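Local coordinates for protein alpha-14 giardin (Giardia lamblia, PDB 3CHJ) that binds calcium and, as an annexin, probably phosphatidylserine, and may serve as a calcium-regulated structural link between the phospholipid bilayer and the underlying axoneme, at residues V170-A175 / D215-G220; K174-K179 / V221-Q226. All coordinates share one frame; numbering follows the deposited sequence.

Contact 1 of 2, residues V170-A175 / D215-G220; sequences VLVRKA and DSLRAG. With CA (calcium ion), chain B.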
loop_
_atom_site.group_PDB
_atom_site.type_symbol
_atom_site.label_atom_id
_atom_site.label_comp_id
_atom_site.label_asym_id
_atom_site.label_seq_id
_atom_site.Cartn_x
_atom_site.Cartn_y
_atom_site.Cartn_z
ATOM N N VAL A 170 -8.179 -24.541 14.122
ATOM C CA VAL A 170 -9.253 -24.794 15.055
ATOM C C VAL A 170 -9.579 -23.529 15.853
ATOM O O VAL A 170 -10.750 -23.171 16.049
ATOM C CB VAL A 170 -8.890 -25.983 15.975
ATOM C CG1 VAL A 170 -9.890 -26.123 17.085
ATOM C CG2 VAL A 170 -8.821 -27.271 15.133
ATOM N N LEU A 171 -8.529 -22.835 16.286
ATOM C CA LEU A 171 -8.688 -21.608 17.060
ATOM C C LEU A 171 -9.351 -20.466 16.270
ATOM O O LEU A 171 -10.245 -19.780 16.786
ATOM C CB LEU A 171 -7.331 -21.164 17.618
ATOM C CG LEU A 171 -6.796 -22.079 18.733
ATOM C CD1 LEU A 171 -5.339 -21.754 18.992
ATOM C CD2 LEU A 171 -7.629 -21.928 19.997
ATOM N N VAL A 172 -8.927 -20.291 15.017
ATOM C CA VAL A 172 -9.524 -19.224 14.215
ATOM C C VAL A 172 -10.973 -19.523 13.799
ATOM O O VAL A 172 -11.809 -18.618 13.750
ATOM C CB VAL A 172 -8.640 -18.764 13.030
ATOM C CG1 VAL A 172 -8.757 -19.670 11.786
ATOM C CG2 VAL A 172 -8.990 -17.302 12.695
ATOM N N ARG A 173 -11.267 -20.796 13.545
ATOM C CA ARG A 173 -12.654 -21.202 13.327
ATOM C C ARG A 173 -13.525 -20.892 14.541
ATOM O O ARG A 173 -14.628 -20.359 14.404
ATOM C CB ARG A 173 -12.754 -22.680 12.955
ATOM C CG ARG A 173 -14.184 -23.174 12.833
ATOM C CD ARG A 173 -14.886 -22.566 11.616
ATOM N NE ARG A 173 -16.109 -23.309 11.274
ATOM C CZ ARG A 173 -16.758 -23.201 10.116
ATOM N NH1 ARG A 173 -16.338 -22.365 9.178
ATOM N NH2 ARG A 173 -17.847 -23.930 9.895
ATOM N N LYS A 174 -13.032 -21.226 15.734
ATOM C CA LYS A 174 -13.737 -20.899 16.973
ATOM C C LYS A 174 -14.029 -19.399 17.066
ATOM O O LYS A 174 -15.155 -18.980 17.342
ATOM C CB LYS A 174 -12.927 -21.395 18.180
ATOM C CG LYS A 174 -13.596 -21.236 19.540
ATOM C CD LYS A 174 -13.301 -19.879 20.169
ATOM C CE LYS A 174 -14.199 -19.591 21.363
ATOM N NZ LYS A 174 -13.884 -18.277 22.010
ATOM N N ALA A 175 -13.011 -18.596 16.775
ATOM C CA ALA A 175 -13.150 -17.145 16.797
ATOM C C ALA A 175 -14.177 -16.648 15.773
ATOM O O ALA A 175 -14.978 -15.763 16.064
ATOM C CB ALA A 175 -11.783 -16.501 16.561
ATOM N N ASP A 215 -15.932 -23.268 3.187
ATOM C CA ASP A 215 -16.094 -21.945 3.808
ATOM C C ASP A 215 -14.833 -21.130 3.567
ATOM O O ASP A 215 -13.771 -21.699 3.380
ATOM C CB ASP A 215 -16.341 -22.038 5.311
ATOM C CG ASP A 215 -17.776 -22.422 5.679
ATOM O OD1 ASP A 215 -18.659 -22.568 4.788
ATOM O OD2 ASP A 215 -18.023 -22.566 6.903
ATOM N N SER A 216 -14.965 -19.795 3.584
ATOM C CA SER A 216 -13.840 -18.891 3.284
ATOM C C SER A 216 -13.301 -18.183 4.525
ATOM O O SER A 216 -14.084 -17.632 5.303
ATOM C CB SER A 216 -14.278 -17.840 2.264
ATOM O OG SER A 216 -13.454 -16.694 2.339
ATOM N N LEU A 217 -11.978 -18.186 4.691
ATOM C CA LEU A 217 -11.344 -17.509 5.823
ATOM C C LEU A 217 -11.612 -16.006 5.750
ATOM O O LEU A 217 -11.954 -15.386 6.760
ATOM C CB LEU A 217 -9.844 -17.812 5.848
ATOM C CG LEU A 217 -8.953 -17.069 6.853
ATOM C CD1 LEU A 217 -9.444 -17.331 8.274
ATOM C CD2 LEU A 217 -7.502 -17.532 6.670
ATOM N N ARG A 218 -11.494 -15.432 4.552
ATOM C CA ARG A 218 -11.793 -13.998 4.388
ATOM C C ARG A 218 -13.248 -13.669 4.704
ATOM O O ARG A 218 -13.525 -12.615 5.259
ATOM C CB ARG A 218 -11.423 -13.511 2.998
ATOM C CG ARG A 218 -11.247 -11.967 2.932
ATOM C CD ARG A 218 -11.005 -11.646 1.502
ATOM N NE ARG A 218 -10.560 -10.283 1.193
ATOM C CZ ARG A 218 -11.363 -9.243 0.995
ATOM N NH1 ARG A 218 -12.681 -9.363 1.178
ATOM N NH2 ARG A 218 -10.832 -8.071 0.641
ATOM N N ALA A 219 -14.185 -14.545 4.335
ATOM C CA ALA A 219 -15.578 -14.350 4.726
ATOM C C ALA A 219 -15.744 -14.338 6.251
ATOM O O ALA A 219 -16.569 -13.593 6.782
ATOM C CB ALA A 219 -16.460 -15.430 4.074
ATOM N N GLY A 220 -14.943 -15.165 6.944
ATOM C CA GLY A 220 -14.917 -15.198 8.403
ATOM C C GLY A 220 -14.415 -13.886 8.994
ATOM O O GLY A 220 -14.914 -13.425 10.008
HETATM CA CA CA B . -15.531 -14.119 17.508
#
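Arg-173 reaches Asp-215 with the end of its guanidinium, NH1 and NH2 both converging on the single oxygen OD2. The NH1 to OD2 bond, 2.8 Å and bent only to 164°, uses the anti lone pair of OD2; NH2 comes to the same oxygen nearly along the C-O bond and is longer, at 3.3 Å. OD2 lies in the guanidinium plane, while the carboxylate is turned 30° from it. The arginine leaves helix 162-177 with CG anti to the backbone N and then bends at chi2 (69°), which swings its end across to the loop before helix 217-224. NH1 also bonds Tyr-208, NE pairs with Glu-177, and Tyr-212 makes a cation-pi contact. Deeper in, the methyl CG1 of Val-172 faces CD1 of Leu-217 at 4.3 Å, a loose apolar contact. Ser-216 caps the start of helix 217-224, its OG accepting from Ala-219 N at 3.0 Å. The contact ties helix 162-177 to that start in this all-helical annexin; Ala-175 O binds the calcium ion at 2.3 Å. Two N-H groups on OD2 should favour the ionised aspartate, and the contact pairs a salt bridge at its edge with thin apolar packing inside.

Contact 2 of 2, residues K174-K179 / V221-Q226; sequences KAIETK and VEDEFQ. With CA (calcium ion), chain B.
Helix 162-177 and helix 217-224 both run out here, and their last turns come close, with the CA atoms of Ile-176 and Glu-224 5.9 Å apart. Thr-178 and Phe-225 are the first residues to leave helical geometry on each side. No direct hydrogen bond joins the two segments; a calcium ion and two waters do.

From the first segment, Thr-178 joins Ala-175 O on the ion, adding both its backbone O and its OG1. The threonine can chelate in this way because chi1 (61°) sets OG1 between the backbone N and the carbonyl carbon, turned in to the metal. Glu-224 answers from the other helix with both carboxylate oxygens, OE1 and OE2 each 2.5 Å from calcium. A kink at chi2 (79°) in the glutamate chain turns the carboxylate to the metal, while CG sits over the centre of the Phe-225 ring face. OE2 also takes a hydrogen bond from Trp-189 NE1, consistent with a fixed carboxylate rotation. The metal draws together oxygens that would otherwise repel: Thr-178 O and Glu-224 OE1 stand 3.1 Å apart without bonding.

Next to the ion, one water lies within hydrogen-bonding distance of Ile-176 O and Glu-224 OE1 (2.9 Å from the latter), with more acceptors around it than it has protons. The other donates to Ile-176 O and to Asp-223 OD2, the latter at 2.7 Å, bridging the helix ends where Ile-176 and Asp-223 barely touch directly.

Gly-180 O and Glu-185 OE1 complete a seven-oxygen shell. Carbonyls from a helix end and the loop after it, joined by a bidentate carboxylate some 45 residues further along the chain, are the hallmark of annexin calcium sites, through which annexins bind phospholipid membranes, consistent with such a role here.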
loop_
_atom_site.group_PDB
_atom_site.type_symbol
_atom_site.label_atom_id
_atom_site.label_comp_id
_atom_site.label_asym_id
_atom_site.label_seq_id
_atom_site.Cartn_x
_atom_site.Cartn_y
_atom_site.Cartn_z
ATOM N N LYS A 174 -13.032 -21.226 15.734
ATOM C CA LYS A 174 -13.737 -20.899 16.973
ATOM C C LYS A 174 -14.029 -19.399 17.066
ATOM O O LYS A 174 -15.155 -18.980 17.342
ATOM C CB LYS A 174 -12.927 -21.395 18.180
ATOM C CG LYS A 174 -13.596 -21.236 19.540
ATOM C CD LYS A 174 -13.301 -19.879 20.169
ATOM C CE LYS A 174 -14.199 -19.591 21.363
ATOM N NZ LYS A 174 -13.884 -18.277 22.010
ATOM N N ALA A 175 -13.011 -18.596 16.775
ATOM C CA ALA A 175 -13.150 -17.145 16.797
ATOM C C ALA A 175 -14.177 -16.648 15.773
ATOM O O ALA A 175 -14.978 -15.763 16.064
ATOM C CB ALA A 175 -11.783 -16.501 16.561
ATOM N N ILE A 176 -14.152 -17.224 14.579
ATOM C CA ILE A 176 -15.084 -16.840 13.522
ATOM C C ILE A 176 -16.536 -17.176 13.903
ATOM O O ILE A 176 -17.471 -16.447 13.566
ATOM C CB ILE A 176 -14.661 -17.498 12.201
ATOM C CG1 ILE A 176 -13.418 -16.774 11.649
ATOM C CG2 ILE A 176 -15.816 -17.508 11.188
ATOM C CD1 ILE A 176 -12.707 -17.497 10.500
ATOM N N GLU A 177 -16.704 -18.270 14.637
ATOM C CA GLU A 177 -18.048 -18.733 14.986
ATOM C C GLU A 177 -18.747 -17.876 16.019
ATOM O O GLU A 177 -19.981 -17.793 16.008
ATOM C CB GLU A 177 -18.038 -20.205 15.414
ATOM C CG GLU A 177 -17.874 -21.137 14.240
ATOM C CD GLU A 177 -18.083 -22.602 14.596
ATOM O OE1 GLU A 177 -18.832 -22.903 15.549
ATOM O OE2 GLU A 177 -17.505 -23.459 13.906
ATOM N N THR A 178 -17.978 -17.222 16.895
ATOM C CA THR A 178 -18.556 -16.390 17.963
ATOM C C THR A 178 -18.740 -14.938 17.534
ATOM O O THR A 178 -17.845 -14.342 16.903
ATOM C CB THR A 178 -17.680 -16.394 19.221
ATOM O OG1 THR A 178 -16.387 -15.846 18.895
ATOM C CG2 THR A 178 -17.499 -17.808 19.777
ATOM N N LYS A 179 -19.892 -14.363 17.880
ATOM C CA LYS A 179 -20.171 -12.962 17.597
ATOM C C LYS A 179 -19.246 -12.055 18.409
ATOM O O LYS A 179 -19.189 -12.146 19.638
ATOM C CB LYS A 179 -21.635 -12.640 17.900
ATOM C CG LYS A 179 -22.088 -11.268 17.441
ATOM C CD LYS A 179 -23.497 -10.965 17.942
ATOM C CE LYS A 179 -24.539 -11.759 17.157
ATOM N NZ LYS A 179 -25.933 -11.517 17.643
ATOM N N VAL A 221 -13.440 -13.271 8.332
ATOM C CA VAL A 221 -12.958 -11.940 8.735
ATOM C C VAL A 221 -14.093 -10.936 8.664
ATOM O O VAL A 221 -14.292 -10.130 9.585
ATOM C CB VAL A 221 -11.766 -11.479 7.861
ATOM C CG1 VAL A 221 -11.535 -9.969 8.017
ATOM C CG2 VAL A 221 -10.507 -12.265 8.238
ATOM N N GLU A 222 -14.873 -11.013 7.571
ATOM C CA GLU A 222 -15.986 -10.106 7.373
ATOM C C GLU A 222 -17.022 -10.299 8.478
ATOM O O GLU A 222 -17.534 -9.325 8.999
ATOM C CB GLU A 222 -16.614 -10.310 5.985
ATOM C CG GLU A 222 -15.696 -9.890 4.835
ATOM C CD GLU A 222 -15.795 -10.740 3.556
ATOM O OE1 GLU A 222 -16.911 -11.198 3.176
ATOM O OE2 GLU A 222 -14.724 -10.941 2.913
ATOM N N ASP A 223 -17.289 -11.549 8.859
ATOM C CA ASP A 223 -18.234 -11.843 9.940
ATOM C C ASP A 223 -17.772 -11.198 11.241
ATOM O O ASP A 223 -18.564 -10.597 11.968
ATOM C CB ASP A 223 -18.381 -13.350 10.173
ATOM C CG ASP A 223 -19.097 -14.062 9.045
ATOM O OD1 ASP A 223 -19.685 -13.396 8.171
ATOM O OD2 ASP A 223 -19.064 -15.308 9.042
ATOM N N GLU A 224 -16.474 -11.312 11.508
ATOM C CA GLU A 224 -15.914 -11.000 12.836
ATOM C C GLU A 224 -15.736 -9.516 13.117
ATOM O O GLU A 224 -15.898 -9.066 14.263
ATOM C CB GLU A 224 -14.570 -11.720 13.030
ATOM C CG GLU A 224 -13.907 -11.505 14.410
ATOM C CD GLU A 224 -14.511 -12.355 15.535
ATOM O OE1 GLU A 224 -15.747 -12.554 15.576
ATOM O OE2 GLU A 224 -13.749 -12.818 16.401
ATOM N N PHE A 225 -15.363 -8.774 12.084
ATOM C CA PHE A 225 -14.909 -7.404 12.270
ATOM C C PHE A 225 -15.790 -6.416 11.552
ATOM O O PHE A 225 -16.512 -6.774 10.630
ATOM C CB PHE A 225 -13.491 -7.265 11.731
ATOM C CG PHE A 225 -12.465 -8.105 12.459
ATOM C CD1 PHE A 225 -12.043 -7.738 13.733
ATOM C CD2 PHE A 225 -11.921 -9.250 11.876
ATOM C CE1 PHE A 225 -11.066 -8.503 14.427
ATOM C CE2 PHE A 225 -10.952 -10.022 12.557
ATOM C CZ PHE A 225 -10.536 -9.640 13.846
ATOM N N GLN A 226 -15.708 -5.164 11.991
ATOM C CA GLN A 226 -16.357 -4.052 11.315
ATOM C C GLN A 226 -15.425 -2.845 11.242
ATOM O O GLN A 226 -14.365 -2.828 11.873
ATOM C CB GLN A 226 -17.681 -3.675 12.006
ATOM C CG GLN A 226 -17.477 -2.991 13.349
ATOM C CD GLN A 226 -18.804 -2.654 13.982
ATOM O OE1 GLN A 226 -19.525 -3.551 14.429
ATOM N NE2 GLN A 226 -19.153 -1.369 13.987
HETATM CA CA CA B . -15.531 -14.119 17.508
HETATM O O HOH W 1 -17.619 -13.747 13.781
HETATM O O HOH W 2 -19.232 -16.706 11.386
#

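How the contacts relate
Going from the N terminus, the chain climbs helix 162-177, passing first through the 170-175 side of contact 1 and then through the 174-179 side of contact 2, with Lys-174 and Ala-175 common to both. It continues through helices 186-195 and 198-211 before returning through the loop at 215-216 into helix 217-224, so that 215-220 serves contact 1 and 221-226 contact 2. The two loops therefore cross rather than nest, as expected for two inclined helices that run in broadly the same sense. Contact 1 joins them near the start of the second helix, contact 2 at their calcium-binding ends. Ile-176 connects the levels, its CG2 lying 3.7 Å from Gly-220 CA.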